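3-dehydroquinate dehydratase (Thermus thermophilus, PDB 2UYG) probably catalyses the trans-dehydration of 3-dehydroquinate to 3-dehydroshikimate through an enolate intermediate, the third step of chorismate biosynthesis. Local coordinates at residues L3-P8 with G53-W58; A69-P74 with L133-L138. One frame throughout, in Å; residues are numbered along the deposited sequence.

Interaction 1 of 2, residues L3-P8 with G53-W58; sequences LILNGP and GQLIEW
The indole of W58 meets L5 at its six-membered ring, where L5 CD2 comes obliquely to within 4.0 Å of W58 CE3. One face of the indole carries the amide oxygen of Q54, one helical turn earlier, with OE1 lying 3.0 Å above the ring plane and offset toward the rim. That oxygen is badly angled for the indole N-H, and the pair makes no hydrogen bond. Nearer the backbone, W58 CB is 3.8 Å from L5 CD1. In L5, CG stands beside the backbone N and anti to the carbonyl carbon (chi1 -58°), a setting that presents both methyls to W58 while CB remains available to L55, whose CD2 lies 3.8 Å away. The other methyl of L55, CD1, rests 4.0 Å from G7 CA. Glycine suits this bend after the strand, since a CB on G7 would run into the ring of P8. L3 completes the row by laying CD1 against the carbonyl oxygen of W58. The branched end of L5 suits its place because one methyl can meet W58 CB while the other meets the indole, and L72 and L84 continue the apolar layer around L5 and L55. On another side of the helix, E57 turns to a neighbouring subunit and hydrogen-bonds N50 and Y51 there. Segments 3-6 and 53-58 run nearly antiparallel, at 165°, as expected where the helix of a beta-alpha-beta crossover, here helix 52-61 between strands 44-48 and 69-73, covers the intervening strand 2-6 in a flavodoxin-like parallel sheet.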
ATOM      1  N   LEU A   3      21.639   4.393 -33.552  1.00 25.95           N
ATOM      2  CA  LEU A   3      20.515   3.513 -33.798  1.00 26.97           C
ATOM      3  C   LEU A   3      19.336   4.035 -32.989  1.00 25.60           C
ATOM      4  O   LEU A   3      19.487   4.228 -31.789  1.00 24.40           O
ATOM      5  CB  LEU A   3      20.827   2.061 -33.303  1.00 25.77           C
ATOM      6  CG  LEU A   3      20.490   0.713 -33.958  1.00 32.56           C
ATOM      7  CD1 LEU A   3      20.317  -0.490 -32.937  1.00 33.12           C
ATOM      8  CD2 LEU A   3      19.442   0.590 -35.065  1.00 30.34           C
ATOM      9  N   ILE A   4      18.192   4.157 -33.646  1.00 24.21           N
ATOM     10  CA  ILE A   4      16.932   4.654 -33.114  1.00 24.54           C
ATOM     11  C   ILE A   4      15.985   3.457 -33.150  1.00 23.42           C
ATOM     12  O   ILE A   4      15.752   2.949 -34.184  1.00 23.33           O
ATOM     13  CB  ILE A   4      16.319   5.792 -33.991  1.00 24.18           C
ATOM     14  CG1 ILE A   4      17.325   6.937 -34.134  1.00 26.68           C
ATOM     15  CG2 ILE A   4      15.019   6.322 -33.404  1.00 24.84           C
ATOM     16  CD1 ILE A   4      16.779   8.087 -34.920  1.00 26.63           C
ATOM     17  N   LEU A   5      15.544   2.975 -31.999  1.00 23.18           N
ATOM     18  CA  LEU A   5      14.776   1.732 -31.882  1.00 23.79           C
ATOM     19  C   LEU A   5      13.504   2.049 -31.244  1.00 24.27           C
ATOM     20  O   LEU A   5      13.525   2.749 -30.236  1.00 25.03           O
ATOM     21  CB  LEU A   5      15.447   0.728 -30.971  1.00 22.33           C
ATOM     22  CG  LEU A   5      16.839   0.366 -31.405  1.00 25.75           C
ATOM     23  CD1 LEU A   5      17.491  -0.638 -30.437  1.00 26.44           C
ATOM     24  CD2 LEU A   5      16.835  -0.116 -32.797  1.00 30.27           C
ATOM     25  N   ASN A   6      12.429   1.430 -31.761  1.00 25.08           N
ATOM     26  CA  ASN A   6      11.063   1.690 -31.408  1.00 23.78           C
ATOM     27  C   ASN A   6      10.321   0.381 -31.145  1.00 24.99           C
ATOM     28  O   ASN A   6      10.450  -0.544 -31.917  1.00 24.86           O
ATOM     29  CB  ASN A   6      10.365   2.415 -32.531  1.00 23.25           C
ATOM     30  CG  ASN A   6      11.018   3.685 -32.876  1.00 28.12           C
ATOM     31  OD1 ASN A   6      11.778   3.752 -33.867  1.00 33.45           O
ATOM     32  ND2 ASN A   6      10.713   4.749 -32.104  1.00 18.04           N
ATOM     33  N   GLY A   7       9.490   0.383 -30.066  1.00 23.77           N
ATOM     34  CA  GLY A   7       8.783  -0.727 -29.526  1.00 22.66           C
ATOM     35  C   GLY A   7       7.383  -0.809 -30.159  1.00 23.48           C
ATOM     36  O   GLY A   7       6.990  -0.099 -31.143  1.00 19.42           O
ATOM     37  N   PRO A   8       6.611  -1.704 -29.560  1.00 22.64           N
ATOM     38  CA  PRO A   8       5.289  -2.040 -30.046  1.00 22.34           C
ATOM     39  C   PRO A   8       4.373  -0.895 -30.308  1.00 22.38           C
ATOM     40  O   PRO A   8       4.471   0.238 -29.744  1.00 21.52           O
ATOM     41  CB  PRO A   8       4.777  -2.959 -29.008  1.00 24.61           C
ATOM     42  CG  PRO A   8       5.801  -2.966 -27.915  1.00 25.13           C
ATOM     43  CD  PRO A   8       7.004  -2.475 -28.415  1.00 22.94           C
ATOM     44  N   GLY A  53      11.560  -9.435 -27.518  1.00 20.12           N
ATOM     45  CA  GLY A  53      12.734 -10.154 -27.958  1.00 21.90           C
ATOM     46  C   GLY A  53      13.575  -9.476 -29.044  1.00 21.62           C
ATOM     47  O   GLY A  53      14.808  -9.485 -28.951  1.00 21.51           O
ATOM     48  N   GLN A  54      12.922  -8.979 -30.101  1.00 19.10           N
ATOM     49  CA  GLN A  54      13.646  -8.370 -31.148  1.00 20.66           C
ATOM     50  C   GLN A  54      14.255  -7.063 -30.650  1.00 21.61           C
ATOM     51  O   GLN A  54      15.364  -6.741 -31.009  1.00 22.93           O
ATOM     52  CB  GLN A  54      12.742  -8.209 -32.401  1.00 20.36           C
ATOM     53  CG  GLN A  54      13.396  -7.395 -33.552  1.00 20.72           C
ATOM     54  CD  GLN A  54      14.584  -8.064 -34.200  1.00 24.40           C
ATOM     55  OE1 GLN A  54      15.783  -7.940 -33.759  1.00 28.55           O
ATOM     56  NE2 GLN A  54      14.300  -8.659 -35.318  1.00 20.33           N
ATOM     57  N   LEU A  55      13.547  -6.325 -29.782  1.00 22.97           N
ATOM     58  CA  LEU A  55      14.049  -5.031 -29.252  1.00 23.39           C
ATOM     59  C   LEU A  55      15.313  -5.262 -28.463  1.00 22.61           C
ATOM     60  O   LEU A  55      16.300  -4.550 -28.559  1.00 22.12           O
ATOM     61  CB  LEU A  55      12.998  -4.372 -28.303  1.00 22.37           C
ATOM     62  CG  LEU A  55      12.483  -2.993 -28.593  1.00 29.07           C
ATOM     63  CD1 LEU A  55      11.734  -2.349 -27.379  1.00 27.69           C
ATOM     64  CD2 LEU A  55      13.450  -2.013 -29.263  1.00 27.52           C
ATOM     65  N   ILE A  56      15.221  -6.275 -27.618  1.00 23.41           N
ATOM     66  CA  ILE A  56      16.313  -6.708 -26.803  1.00 23.75           C
ATOM     67  C   ILE A  56      17.541  -6.982 -27.677  1.00 24.00           C
ATOM     68  O   ILE A  56      18.610  -6.411 -27.422  1.00 23.88           O
ATOM     69  CB  ILE A  56      15.896  -7.949 -26.033  1.00 25.93           C
ATOM     70  CG1 ILE A  56      14.982  -7.543 -24.860  1.00 26.01           C
ATOM     71  CG2 ILE A  56      17.154  -8.730 -25.498  1.00 23.08           C
ATOM     72  CD1 ILE A  56      14.279  -8.754 -24.203  1.00 31.71           C
ATOM     73  N   GLU A  57      17.384  -7.840 -28.696  1.00 23.21           N
ATOM     74  CA  GLU A  57      18.493  -8.266 -29.519  1.00 23.31           C
ATOM     75  C   GLU A  57      19.127  -7.058 -30.192  1.00 22.57           C
ATOM     76  O   GLU A  57      20.321  -6.929 -30.124  1.00 20.78           O
ATOM     77  CB  GLU A  57      18.096  -9.367 -30.509  1.00 22.92           C
ATOM     78  CG  GLU A  57      17.919 -10.643 -29.746  1.00 28.26           C
ATOM     79  CD  GLU A  57      17.641 -11.896 -30.529  1.00 31.61           C
ATOM     80  OE1 GLU A  57      17.065 -11.846 -31.613  1.00 33.72           O
ATOM     81  OE2 GLU A  57      17.950 -12.963 -29.953  1.00 32.65           O
ATOM     82  N   TRP A  58      18.328  -6.148 -30.743  1.00 22.90           N
ATOM     83  CA  TRP A  58      18.877  -4.940 -31.345  1.00 22.57           C
ATOM     84  C   TRP A  58      19.622  -4.067 -30.326  1.00 24.04           C
ATOM     85  O   TRP A  58      20.693  -3.470 -30.638  1.00 25.86           O
ATOM     86  CB  TRP A  58      17.773  -4.139 -31.968  1.00 21.38           C
ATOM     87  CG  TRP A  58      17.184  -4.669 -33.208  1.00 22.64           C
ATOM     88  CD1 TRP A  58      17.847  -5.449 -34.203  1.00 23.31           C
ATOM     89  CD2 TRP A  58      15.913  -4.315 -33.776  1.00 19.44           C
ATOM     90  NE1 TRP A  58      17.001  -5.639 -35.268  1.00 21.91           N
ATOM     91  CE2 TRP A  58      15.818  -4.960 -35.050  1.00 18.83           C
ATOM     92  CE3 TRP A  58      14.773  -3.566 -33.290  1.00 20.72           C
ATOM     93  CZ2 TRP A  58      14.617  -4.952 -35.829  1.00 23.22           C
ATOM     94  CZ3 TRP A  58      13.625  -3.494 -34.060  1.00 17.52           C
ATOM     95  CH2 TRP A  58      13.548  -4.148 -35.348  1.00 26.36           C
TER

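Interaction 2 of 2, residues A69-P74 with L133-L138; sequences AIVLNP and LALVYL
V71 and A134 bring their CA atoms to 6.9 Å where strand 69-73 and helix segment 133-138 run almost antiparallel, at 160°, their axes 9.6 Å apart at the closest. A69 and V71, two residues apart on the strand, face L138 and A134, one turn apart on the helix. At A134, where the backbones are this near, a lone methyl fits: its CB sits before the fork of V71, 3.9 Å from V71 CG1. Such packing of a helix against the inner strands of a parallel sheet belongs to the three-layer alpha/beta/alpha build of type II dehydroquinases, with V98 and V96 of the next strand widening the floor under A134 and L138. V71 holds CG1 anti to its own N (chi1 172°), which turns CG2 toward L138 CD2; at 3.3 Å these methyls are pressed tighter than usual. L138 also covers A69, its CG lying 3.7 Å from A69 CB. With an alanine at L138, the two methyls and CG that pack on A69 CB and V71 CG2 are gone, and a gap is likely to open between the strand and the helix. Farther along the strand N73, predicted to bind substrate, hydrogen-bonds through ND2 to the hydroxyl of Y131, from the same helix.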
ATOM      1  N   ALA A  69      25.724   4.966 -30.073  1.00 28.69           N
ATOM      2  CA  ALA A  69      24.649   5.409 -29.182  1.00 28.59           C
ATOM      3  C   ALA A  69      23.290   4.874 -29.706  1.00 26.44           C
ATOM      4  O   ALA A  69      23.140   4.667 -30.906  1.00 25.31           O
ATOM      5  CB  ALA A  69      24.619   7.009 -29.126  1.00 29.54           C
ATOM      6  N   ILE A  70      22.342   4.660 -28.810  1.00 25.21           N
ATOM      7  CA  ILE A  70      20.988   4.205 -29.152  1.00 25.03           C
ATOM      8  C   ILE A  70      19.985   5.169 -28.604  1.00 25.54           C
ATOM      9  O   ILE A  70      20.133   5.638 -27.492  1.00 25.29           O
ATOM     10  CB  ILE A  70      20.716   2.829 -28.506  1.00 24.85           C
ATOM     11  CG1 ILE A  70      21.643   1.728 -29.083  1.00 23.71           C
ATOM     12  CG2 ILE A  70      19.277   2.419 -28.678  1.00 24.11           C
ATOM     13  CD1 ILE A  70      21.901   0.671 -28.059  1.00 20.41           C
ATOM     14  N   VAL A  71      18.951   5.463 -29.397  1.00 26.05           N
ATOM     15  CA  VAL A  71      17.834   6.257 -28.963  1.00 26.94           C
ATOM     16  C   VAL A  71      16.682   5.261 -28.943  1.00 26.63           C
ATOM     17  O   VAL A  71      16.428   4.663 -29.982  1.00 26.13           O
ATOM     18  CB  VAL A  71      17.608   7.421 -29.958  1.00 27.12           C
ATOM     19  CG1 VAL A  71      16.360   8.153 -29.669  1.00 28.15           C
ATOM     20  CG2 VAL A  71      18.814   8.371 -29.964  1.00 29.56           C
ATOM     21  N   LEU A  72      15.928   5.200 -27.824  1.00 24.30           N
ATOM     22  CA  LEU A  72      15.057   4.116 -27.529  1.00 23.57           C
ATOM     23  C   LEU A  72      13.730   4.546 -26.991  1.00 23.37           C
ATOM     24  O   LEU A  72      13.664   5.176 -25.957  1.00 23.67           O
ATOM     25  CB  LEU A  72      15.755   3.233 -26.456  1.00 24.16           C
ATOM     26  CG  LEU A  72      14.954   2.072 -25.921  1.00 23.69           C
ATOM     27  CD1 LEU A  72      14.744   1.154 -27.079  1.00 26.12           C
ATOM     28  CD2 LEU A  72      15.762   1.279 -24.798  1.00 23.79           C
ATOM     29  N   ASN A  73      12.662   4.155 -27.687  1.00 23.04           N
ATOM     30  CA  ASN A  73      11.298   4.403 -27.320  1.00 22.02           C
ATOM     31  C   ASN A  73      10.696   3.001 -27.214  1.00 22.52           C
ATOM     32  O   ASN A  73      10.282   2.408 -28.271  1.00 24.57           O
ATOM     33  CB  ASN A  73      10.526   5.217 -28.373  1.00 19.98           C
ATOM     34  CG  ASN A  73       9.064   5.465 -27.946  1.00 21.20           C
ATOM     35  OD1 ASN A  73       8.602   4.843 -27.014  1.00 18.52           O
ATOM     36  ND2 ASN A  73       8.390   6.426 -28.564  1.00 18.99           N
ATOM     37  N   PRO A  74      10.638   2.435 -26.031  1.00 21.38           N
ATOM     38  CA  PRO A  74      10.099   1.070 -25.951  1.00 21.73           C
ATOM     39  C   PRO A  74       8.573   0.973 -26.136  1.00 22.65           C
ATOM     40  O   PRO A  74       8.043  -0.132 -26.085  1.00 19.94           O
ATOM     41  CB  PRO A  74      10.550   0.613 -24.584  1.00 22.68           C
ATOM     42  CG  PRO A  74      11.638   1.746 -24.079  1.00 22.27           C
ATOM     43  CD  PRO A  74      11.199   2.922 -24.762  1.00 21.15           C
ATOM     44  N   LEU A 133      15.545  16.166 -30.072  1.00 25.65           N
ATOM     45  CA  LEU A 133      16.346  16.576 -28.947  1.00 24.96           C
ATOM     46  C   LEU A 133      17.359  15.510 -28.496  1.00 24.13           C
ATOM     47  O   LEU A 133      18.508  15.865 -28.031  1.00 21.21           O
ATOM     48  CB  LEU A 133      15.505  16.977 -27.718  1.00 25.50           C
ATOM     49  CG  LEU A 133      14.287  17.906 -27.698  1.00 28.52           C
ATOM     50  CD1 LEU A 133      13.945  18.387 -26.275  1.00 27.48           C
ATOM     51  CD2 LEU A 133      14.170  18.978 -28.688  1.00 27.10           C
ATOM     52  N   ALA A 134      16.952  14.223 -28.607  1.00 22.76           N
ATOM     53  CA  ALA A 134      17.907  13.133 -28.293  1.00 24.14           C
ATOM     54  C   ALA A 134      19.127  13.222 -29.221  1.00 23.75           C
ATOM     55  O   ALA A 134      20.227  13.000 -28.800  1.00 23.77           O
ATOM     56  CB  ALA A 134      17.254  11.748 -28.439  1.00 23.62           C
ATOM     57  N   LEU A 135      18.889  13.513 -30.489  1.00 25.12           N
ATOM     58  CA  LEU A 135      19.998  13.618 -31.476  1.00 26.39           C
ATOM     59  C   LEU A 135      20.928  14.796 -31.195  1.00 27.54           C
ATOM     60  O   LEU A 135      22.147  14.651 -31.243  1.00 29.96           O
ATOM     61  CB  LEU A 135      19.449  13.606 -32.891  1.00 25.66           C
ATOM     62  CG  LEU A 135      18.763  12.281 -33.258  1.00 24.76           C
ATOM     63  CD1 LEU A 135      17.957  12.370 -34.550  1.00 29.35           C
ATOM     64  CD2 LEU A 135      19.743  11.084 -33.303  1.00 27.05           C
ATOM     65  N   VAL A 136      20.394  15.905 -30.715  1.00 29.87           N
ATOM     66  CA  VAL A 136      21.263  17.052 -30.371  1.00 30.61           C
ATOM     67  C   VAL A 136      22.151  16.728 -29.225  1.00 29.86           C
ATOM     68  O   VAL A 136      23.392  16.975 -29.259  1.00 31.57           O
ATOM     69  CB  VAL A 136      20.479  18.412 -30.187  1.00 31.17           C
ATOM     70  CG1 VAL A 136      19.284  18.199 -29.479  1.00 35.55           C
ATOM     71  CG2 VAL A 136      21.317  19.472 -29.409  1.00 32.94           C
ATOM     72  N   TYR A 137      21.605  16.062 -28.218  1.00 29.50           N
ATOM     73  CA  TYR A 137      22.426  15.676 -27.078  1.00 27.56           C
ATOM     74  C   TYR A 137      23.524  14.742 -27.574  1.00 29.03           C
ATOM     75  O   TYR A 137      24.661  14.851 -27.180  1.00 31.38           O
ATOM     76  CB  TYR A 137      21.619  14.967 -26.030  1.00 25.07           C
ATOM     77  CG  TYR A 137      22.498  14.254 -25.024  1.00 26.27           C
ATOM     78  CD1 TYR A 137      23.106  14.941 -23.994  1.00 24.35           C
ATOM     79  CD2 TYR A 137      22.745  12.885 -25.095  1.00 28.90           C
ATOM     80  CE1 TYR A 137      23.885  14.337 -23.094  1.00 23.64           C
ATOM     81  CE2 TYR A 137      23.541  12.270 -24.126  1.00 26.77           C
ATOM     82  CZ  TYR A 137      24.117  13.002 -23.155  1.00 25.60           C
ATOM     83  OH  TYR A 137      24.957  12.428 -22.170  1.00 31.92           O
ATOM     84  N   LEU A 138      23.173  13.806 -28.428  1.00 29.41           N
ATOM     85  CA  LEU A 138      24.087  12.744 -28.785  1.00 30.06           C
ATOM     86  C   LEU A 138      25.256  13.256 -29.685  1.00 31.16           C
ATOM     87  O   LEU A 138      26.432  12.869 -29.479  1.00 30.61           O
ATOM     88  CB  LEU A 138      23.304  11.634 -29.435  1.00 27.83           C
ATOM     89  CG  LEU A 138      22.991  10.328 -28.741  1.00 30.35           C
ATOM     90  CD1 LEU A 138      23.273  10.108 -27.272  1.00 30.52           C
ATOM     91  CD2 LEU A 138      21.675   9.752 -29.120  1.00 31.17           C
TER

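From the N terminus the chain lays down strand 2-6, passes through helix 26-39 and strand 44-48, and returns with helix 52-61 to make interaction 1, closing a loop of 44 residues. Strand 69-73 follows directly and opens interaction 2, which is closed 58 residues later by helix 129-140, after helix 82-89 and strands 95-99 and 121-124. The two loops are in series, neither nested nor crossed. Their strands are parallel neighbours in the sheet, joined by probable backbone hydrogen bonds between L3 and V71 and between L5 and V71. The two helices lie on opposite faces, so both outer layers are tied to two adjacent inner strands.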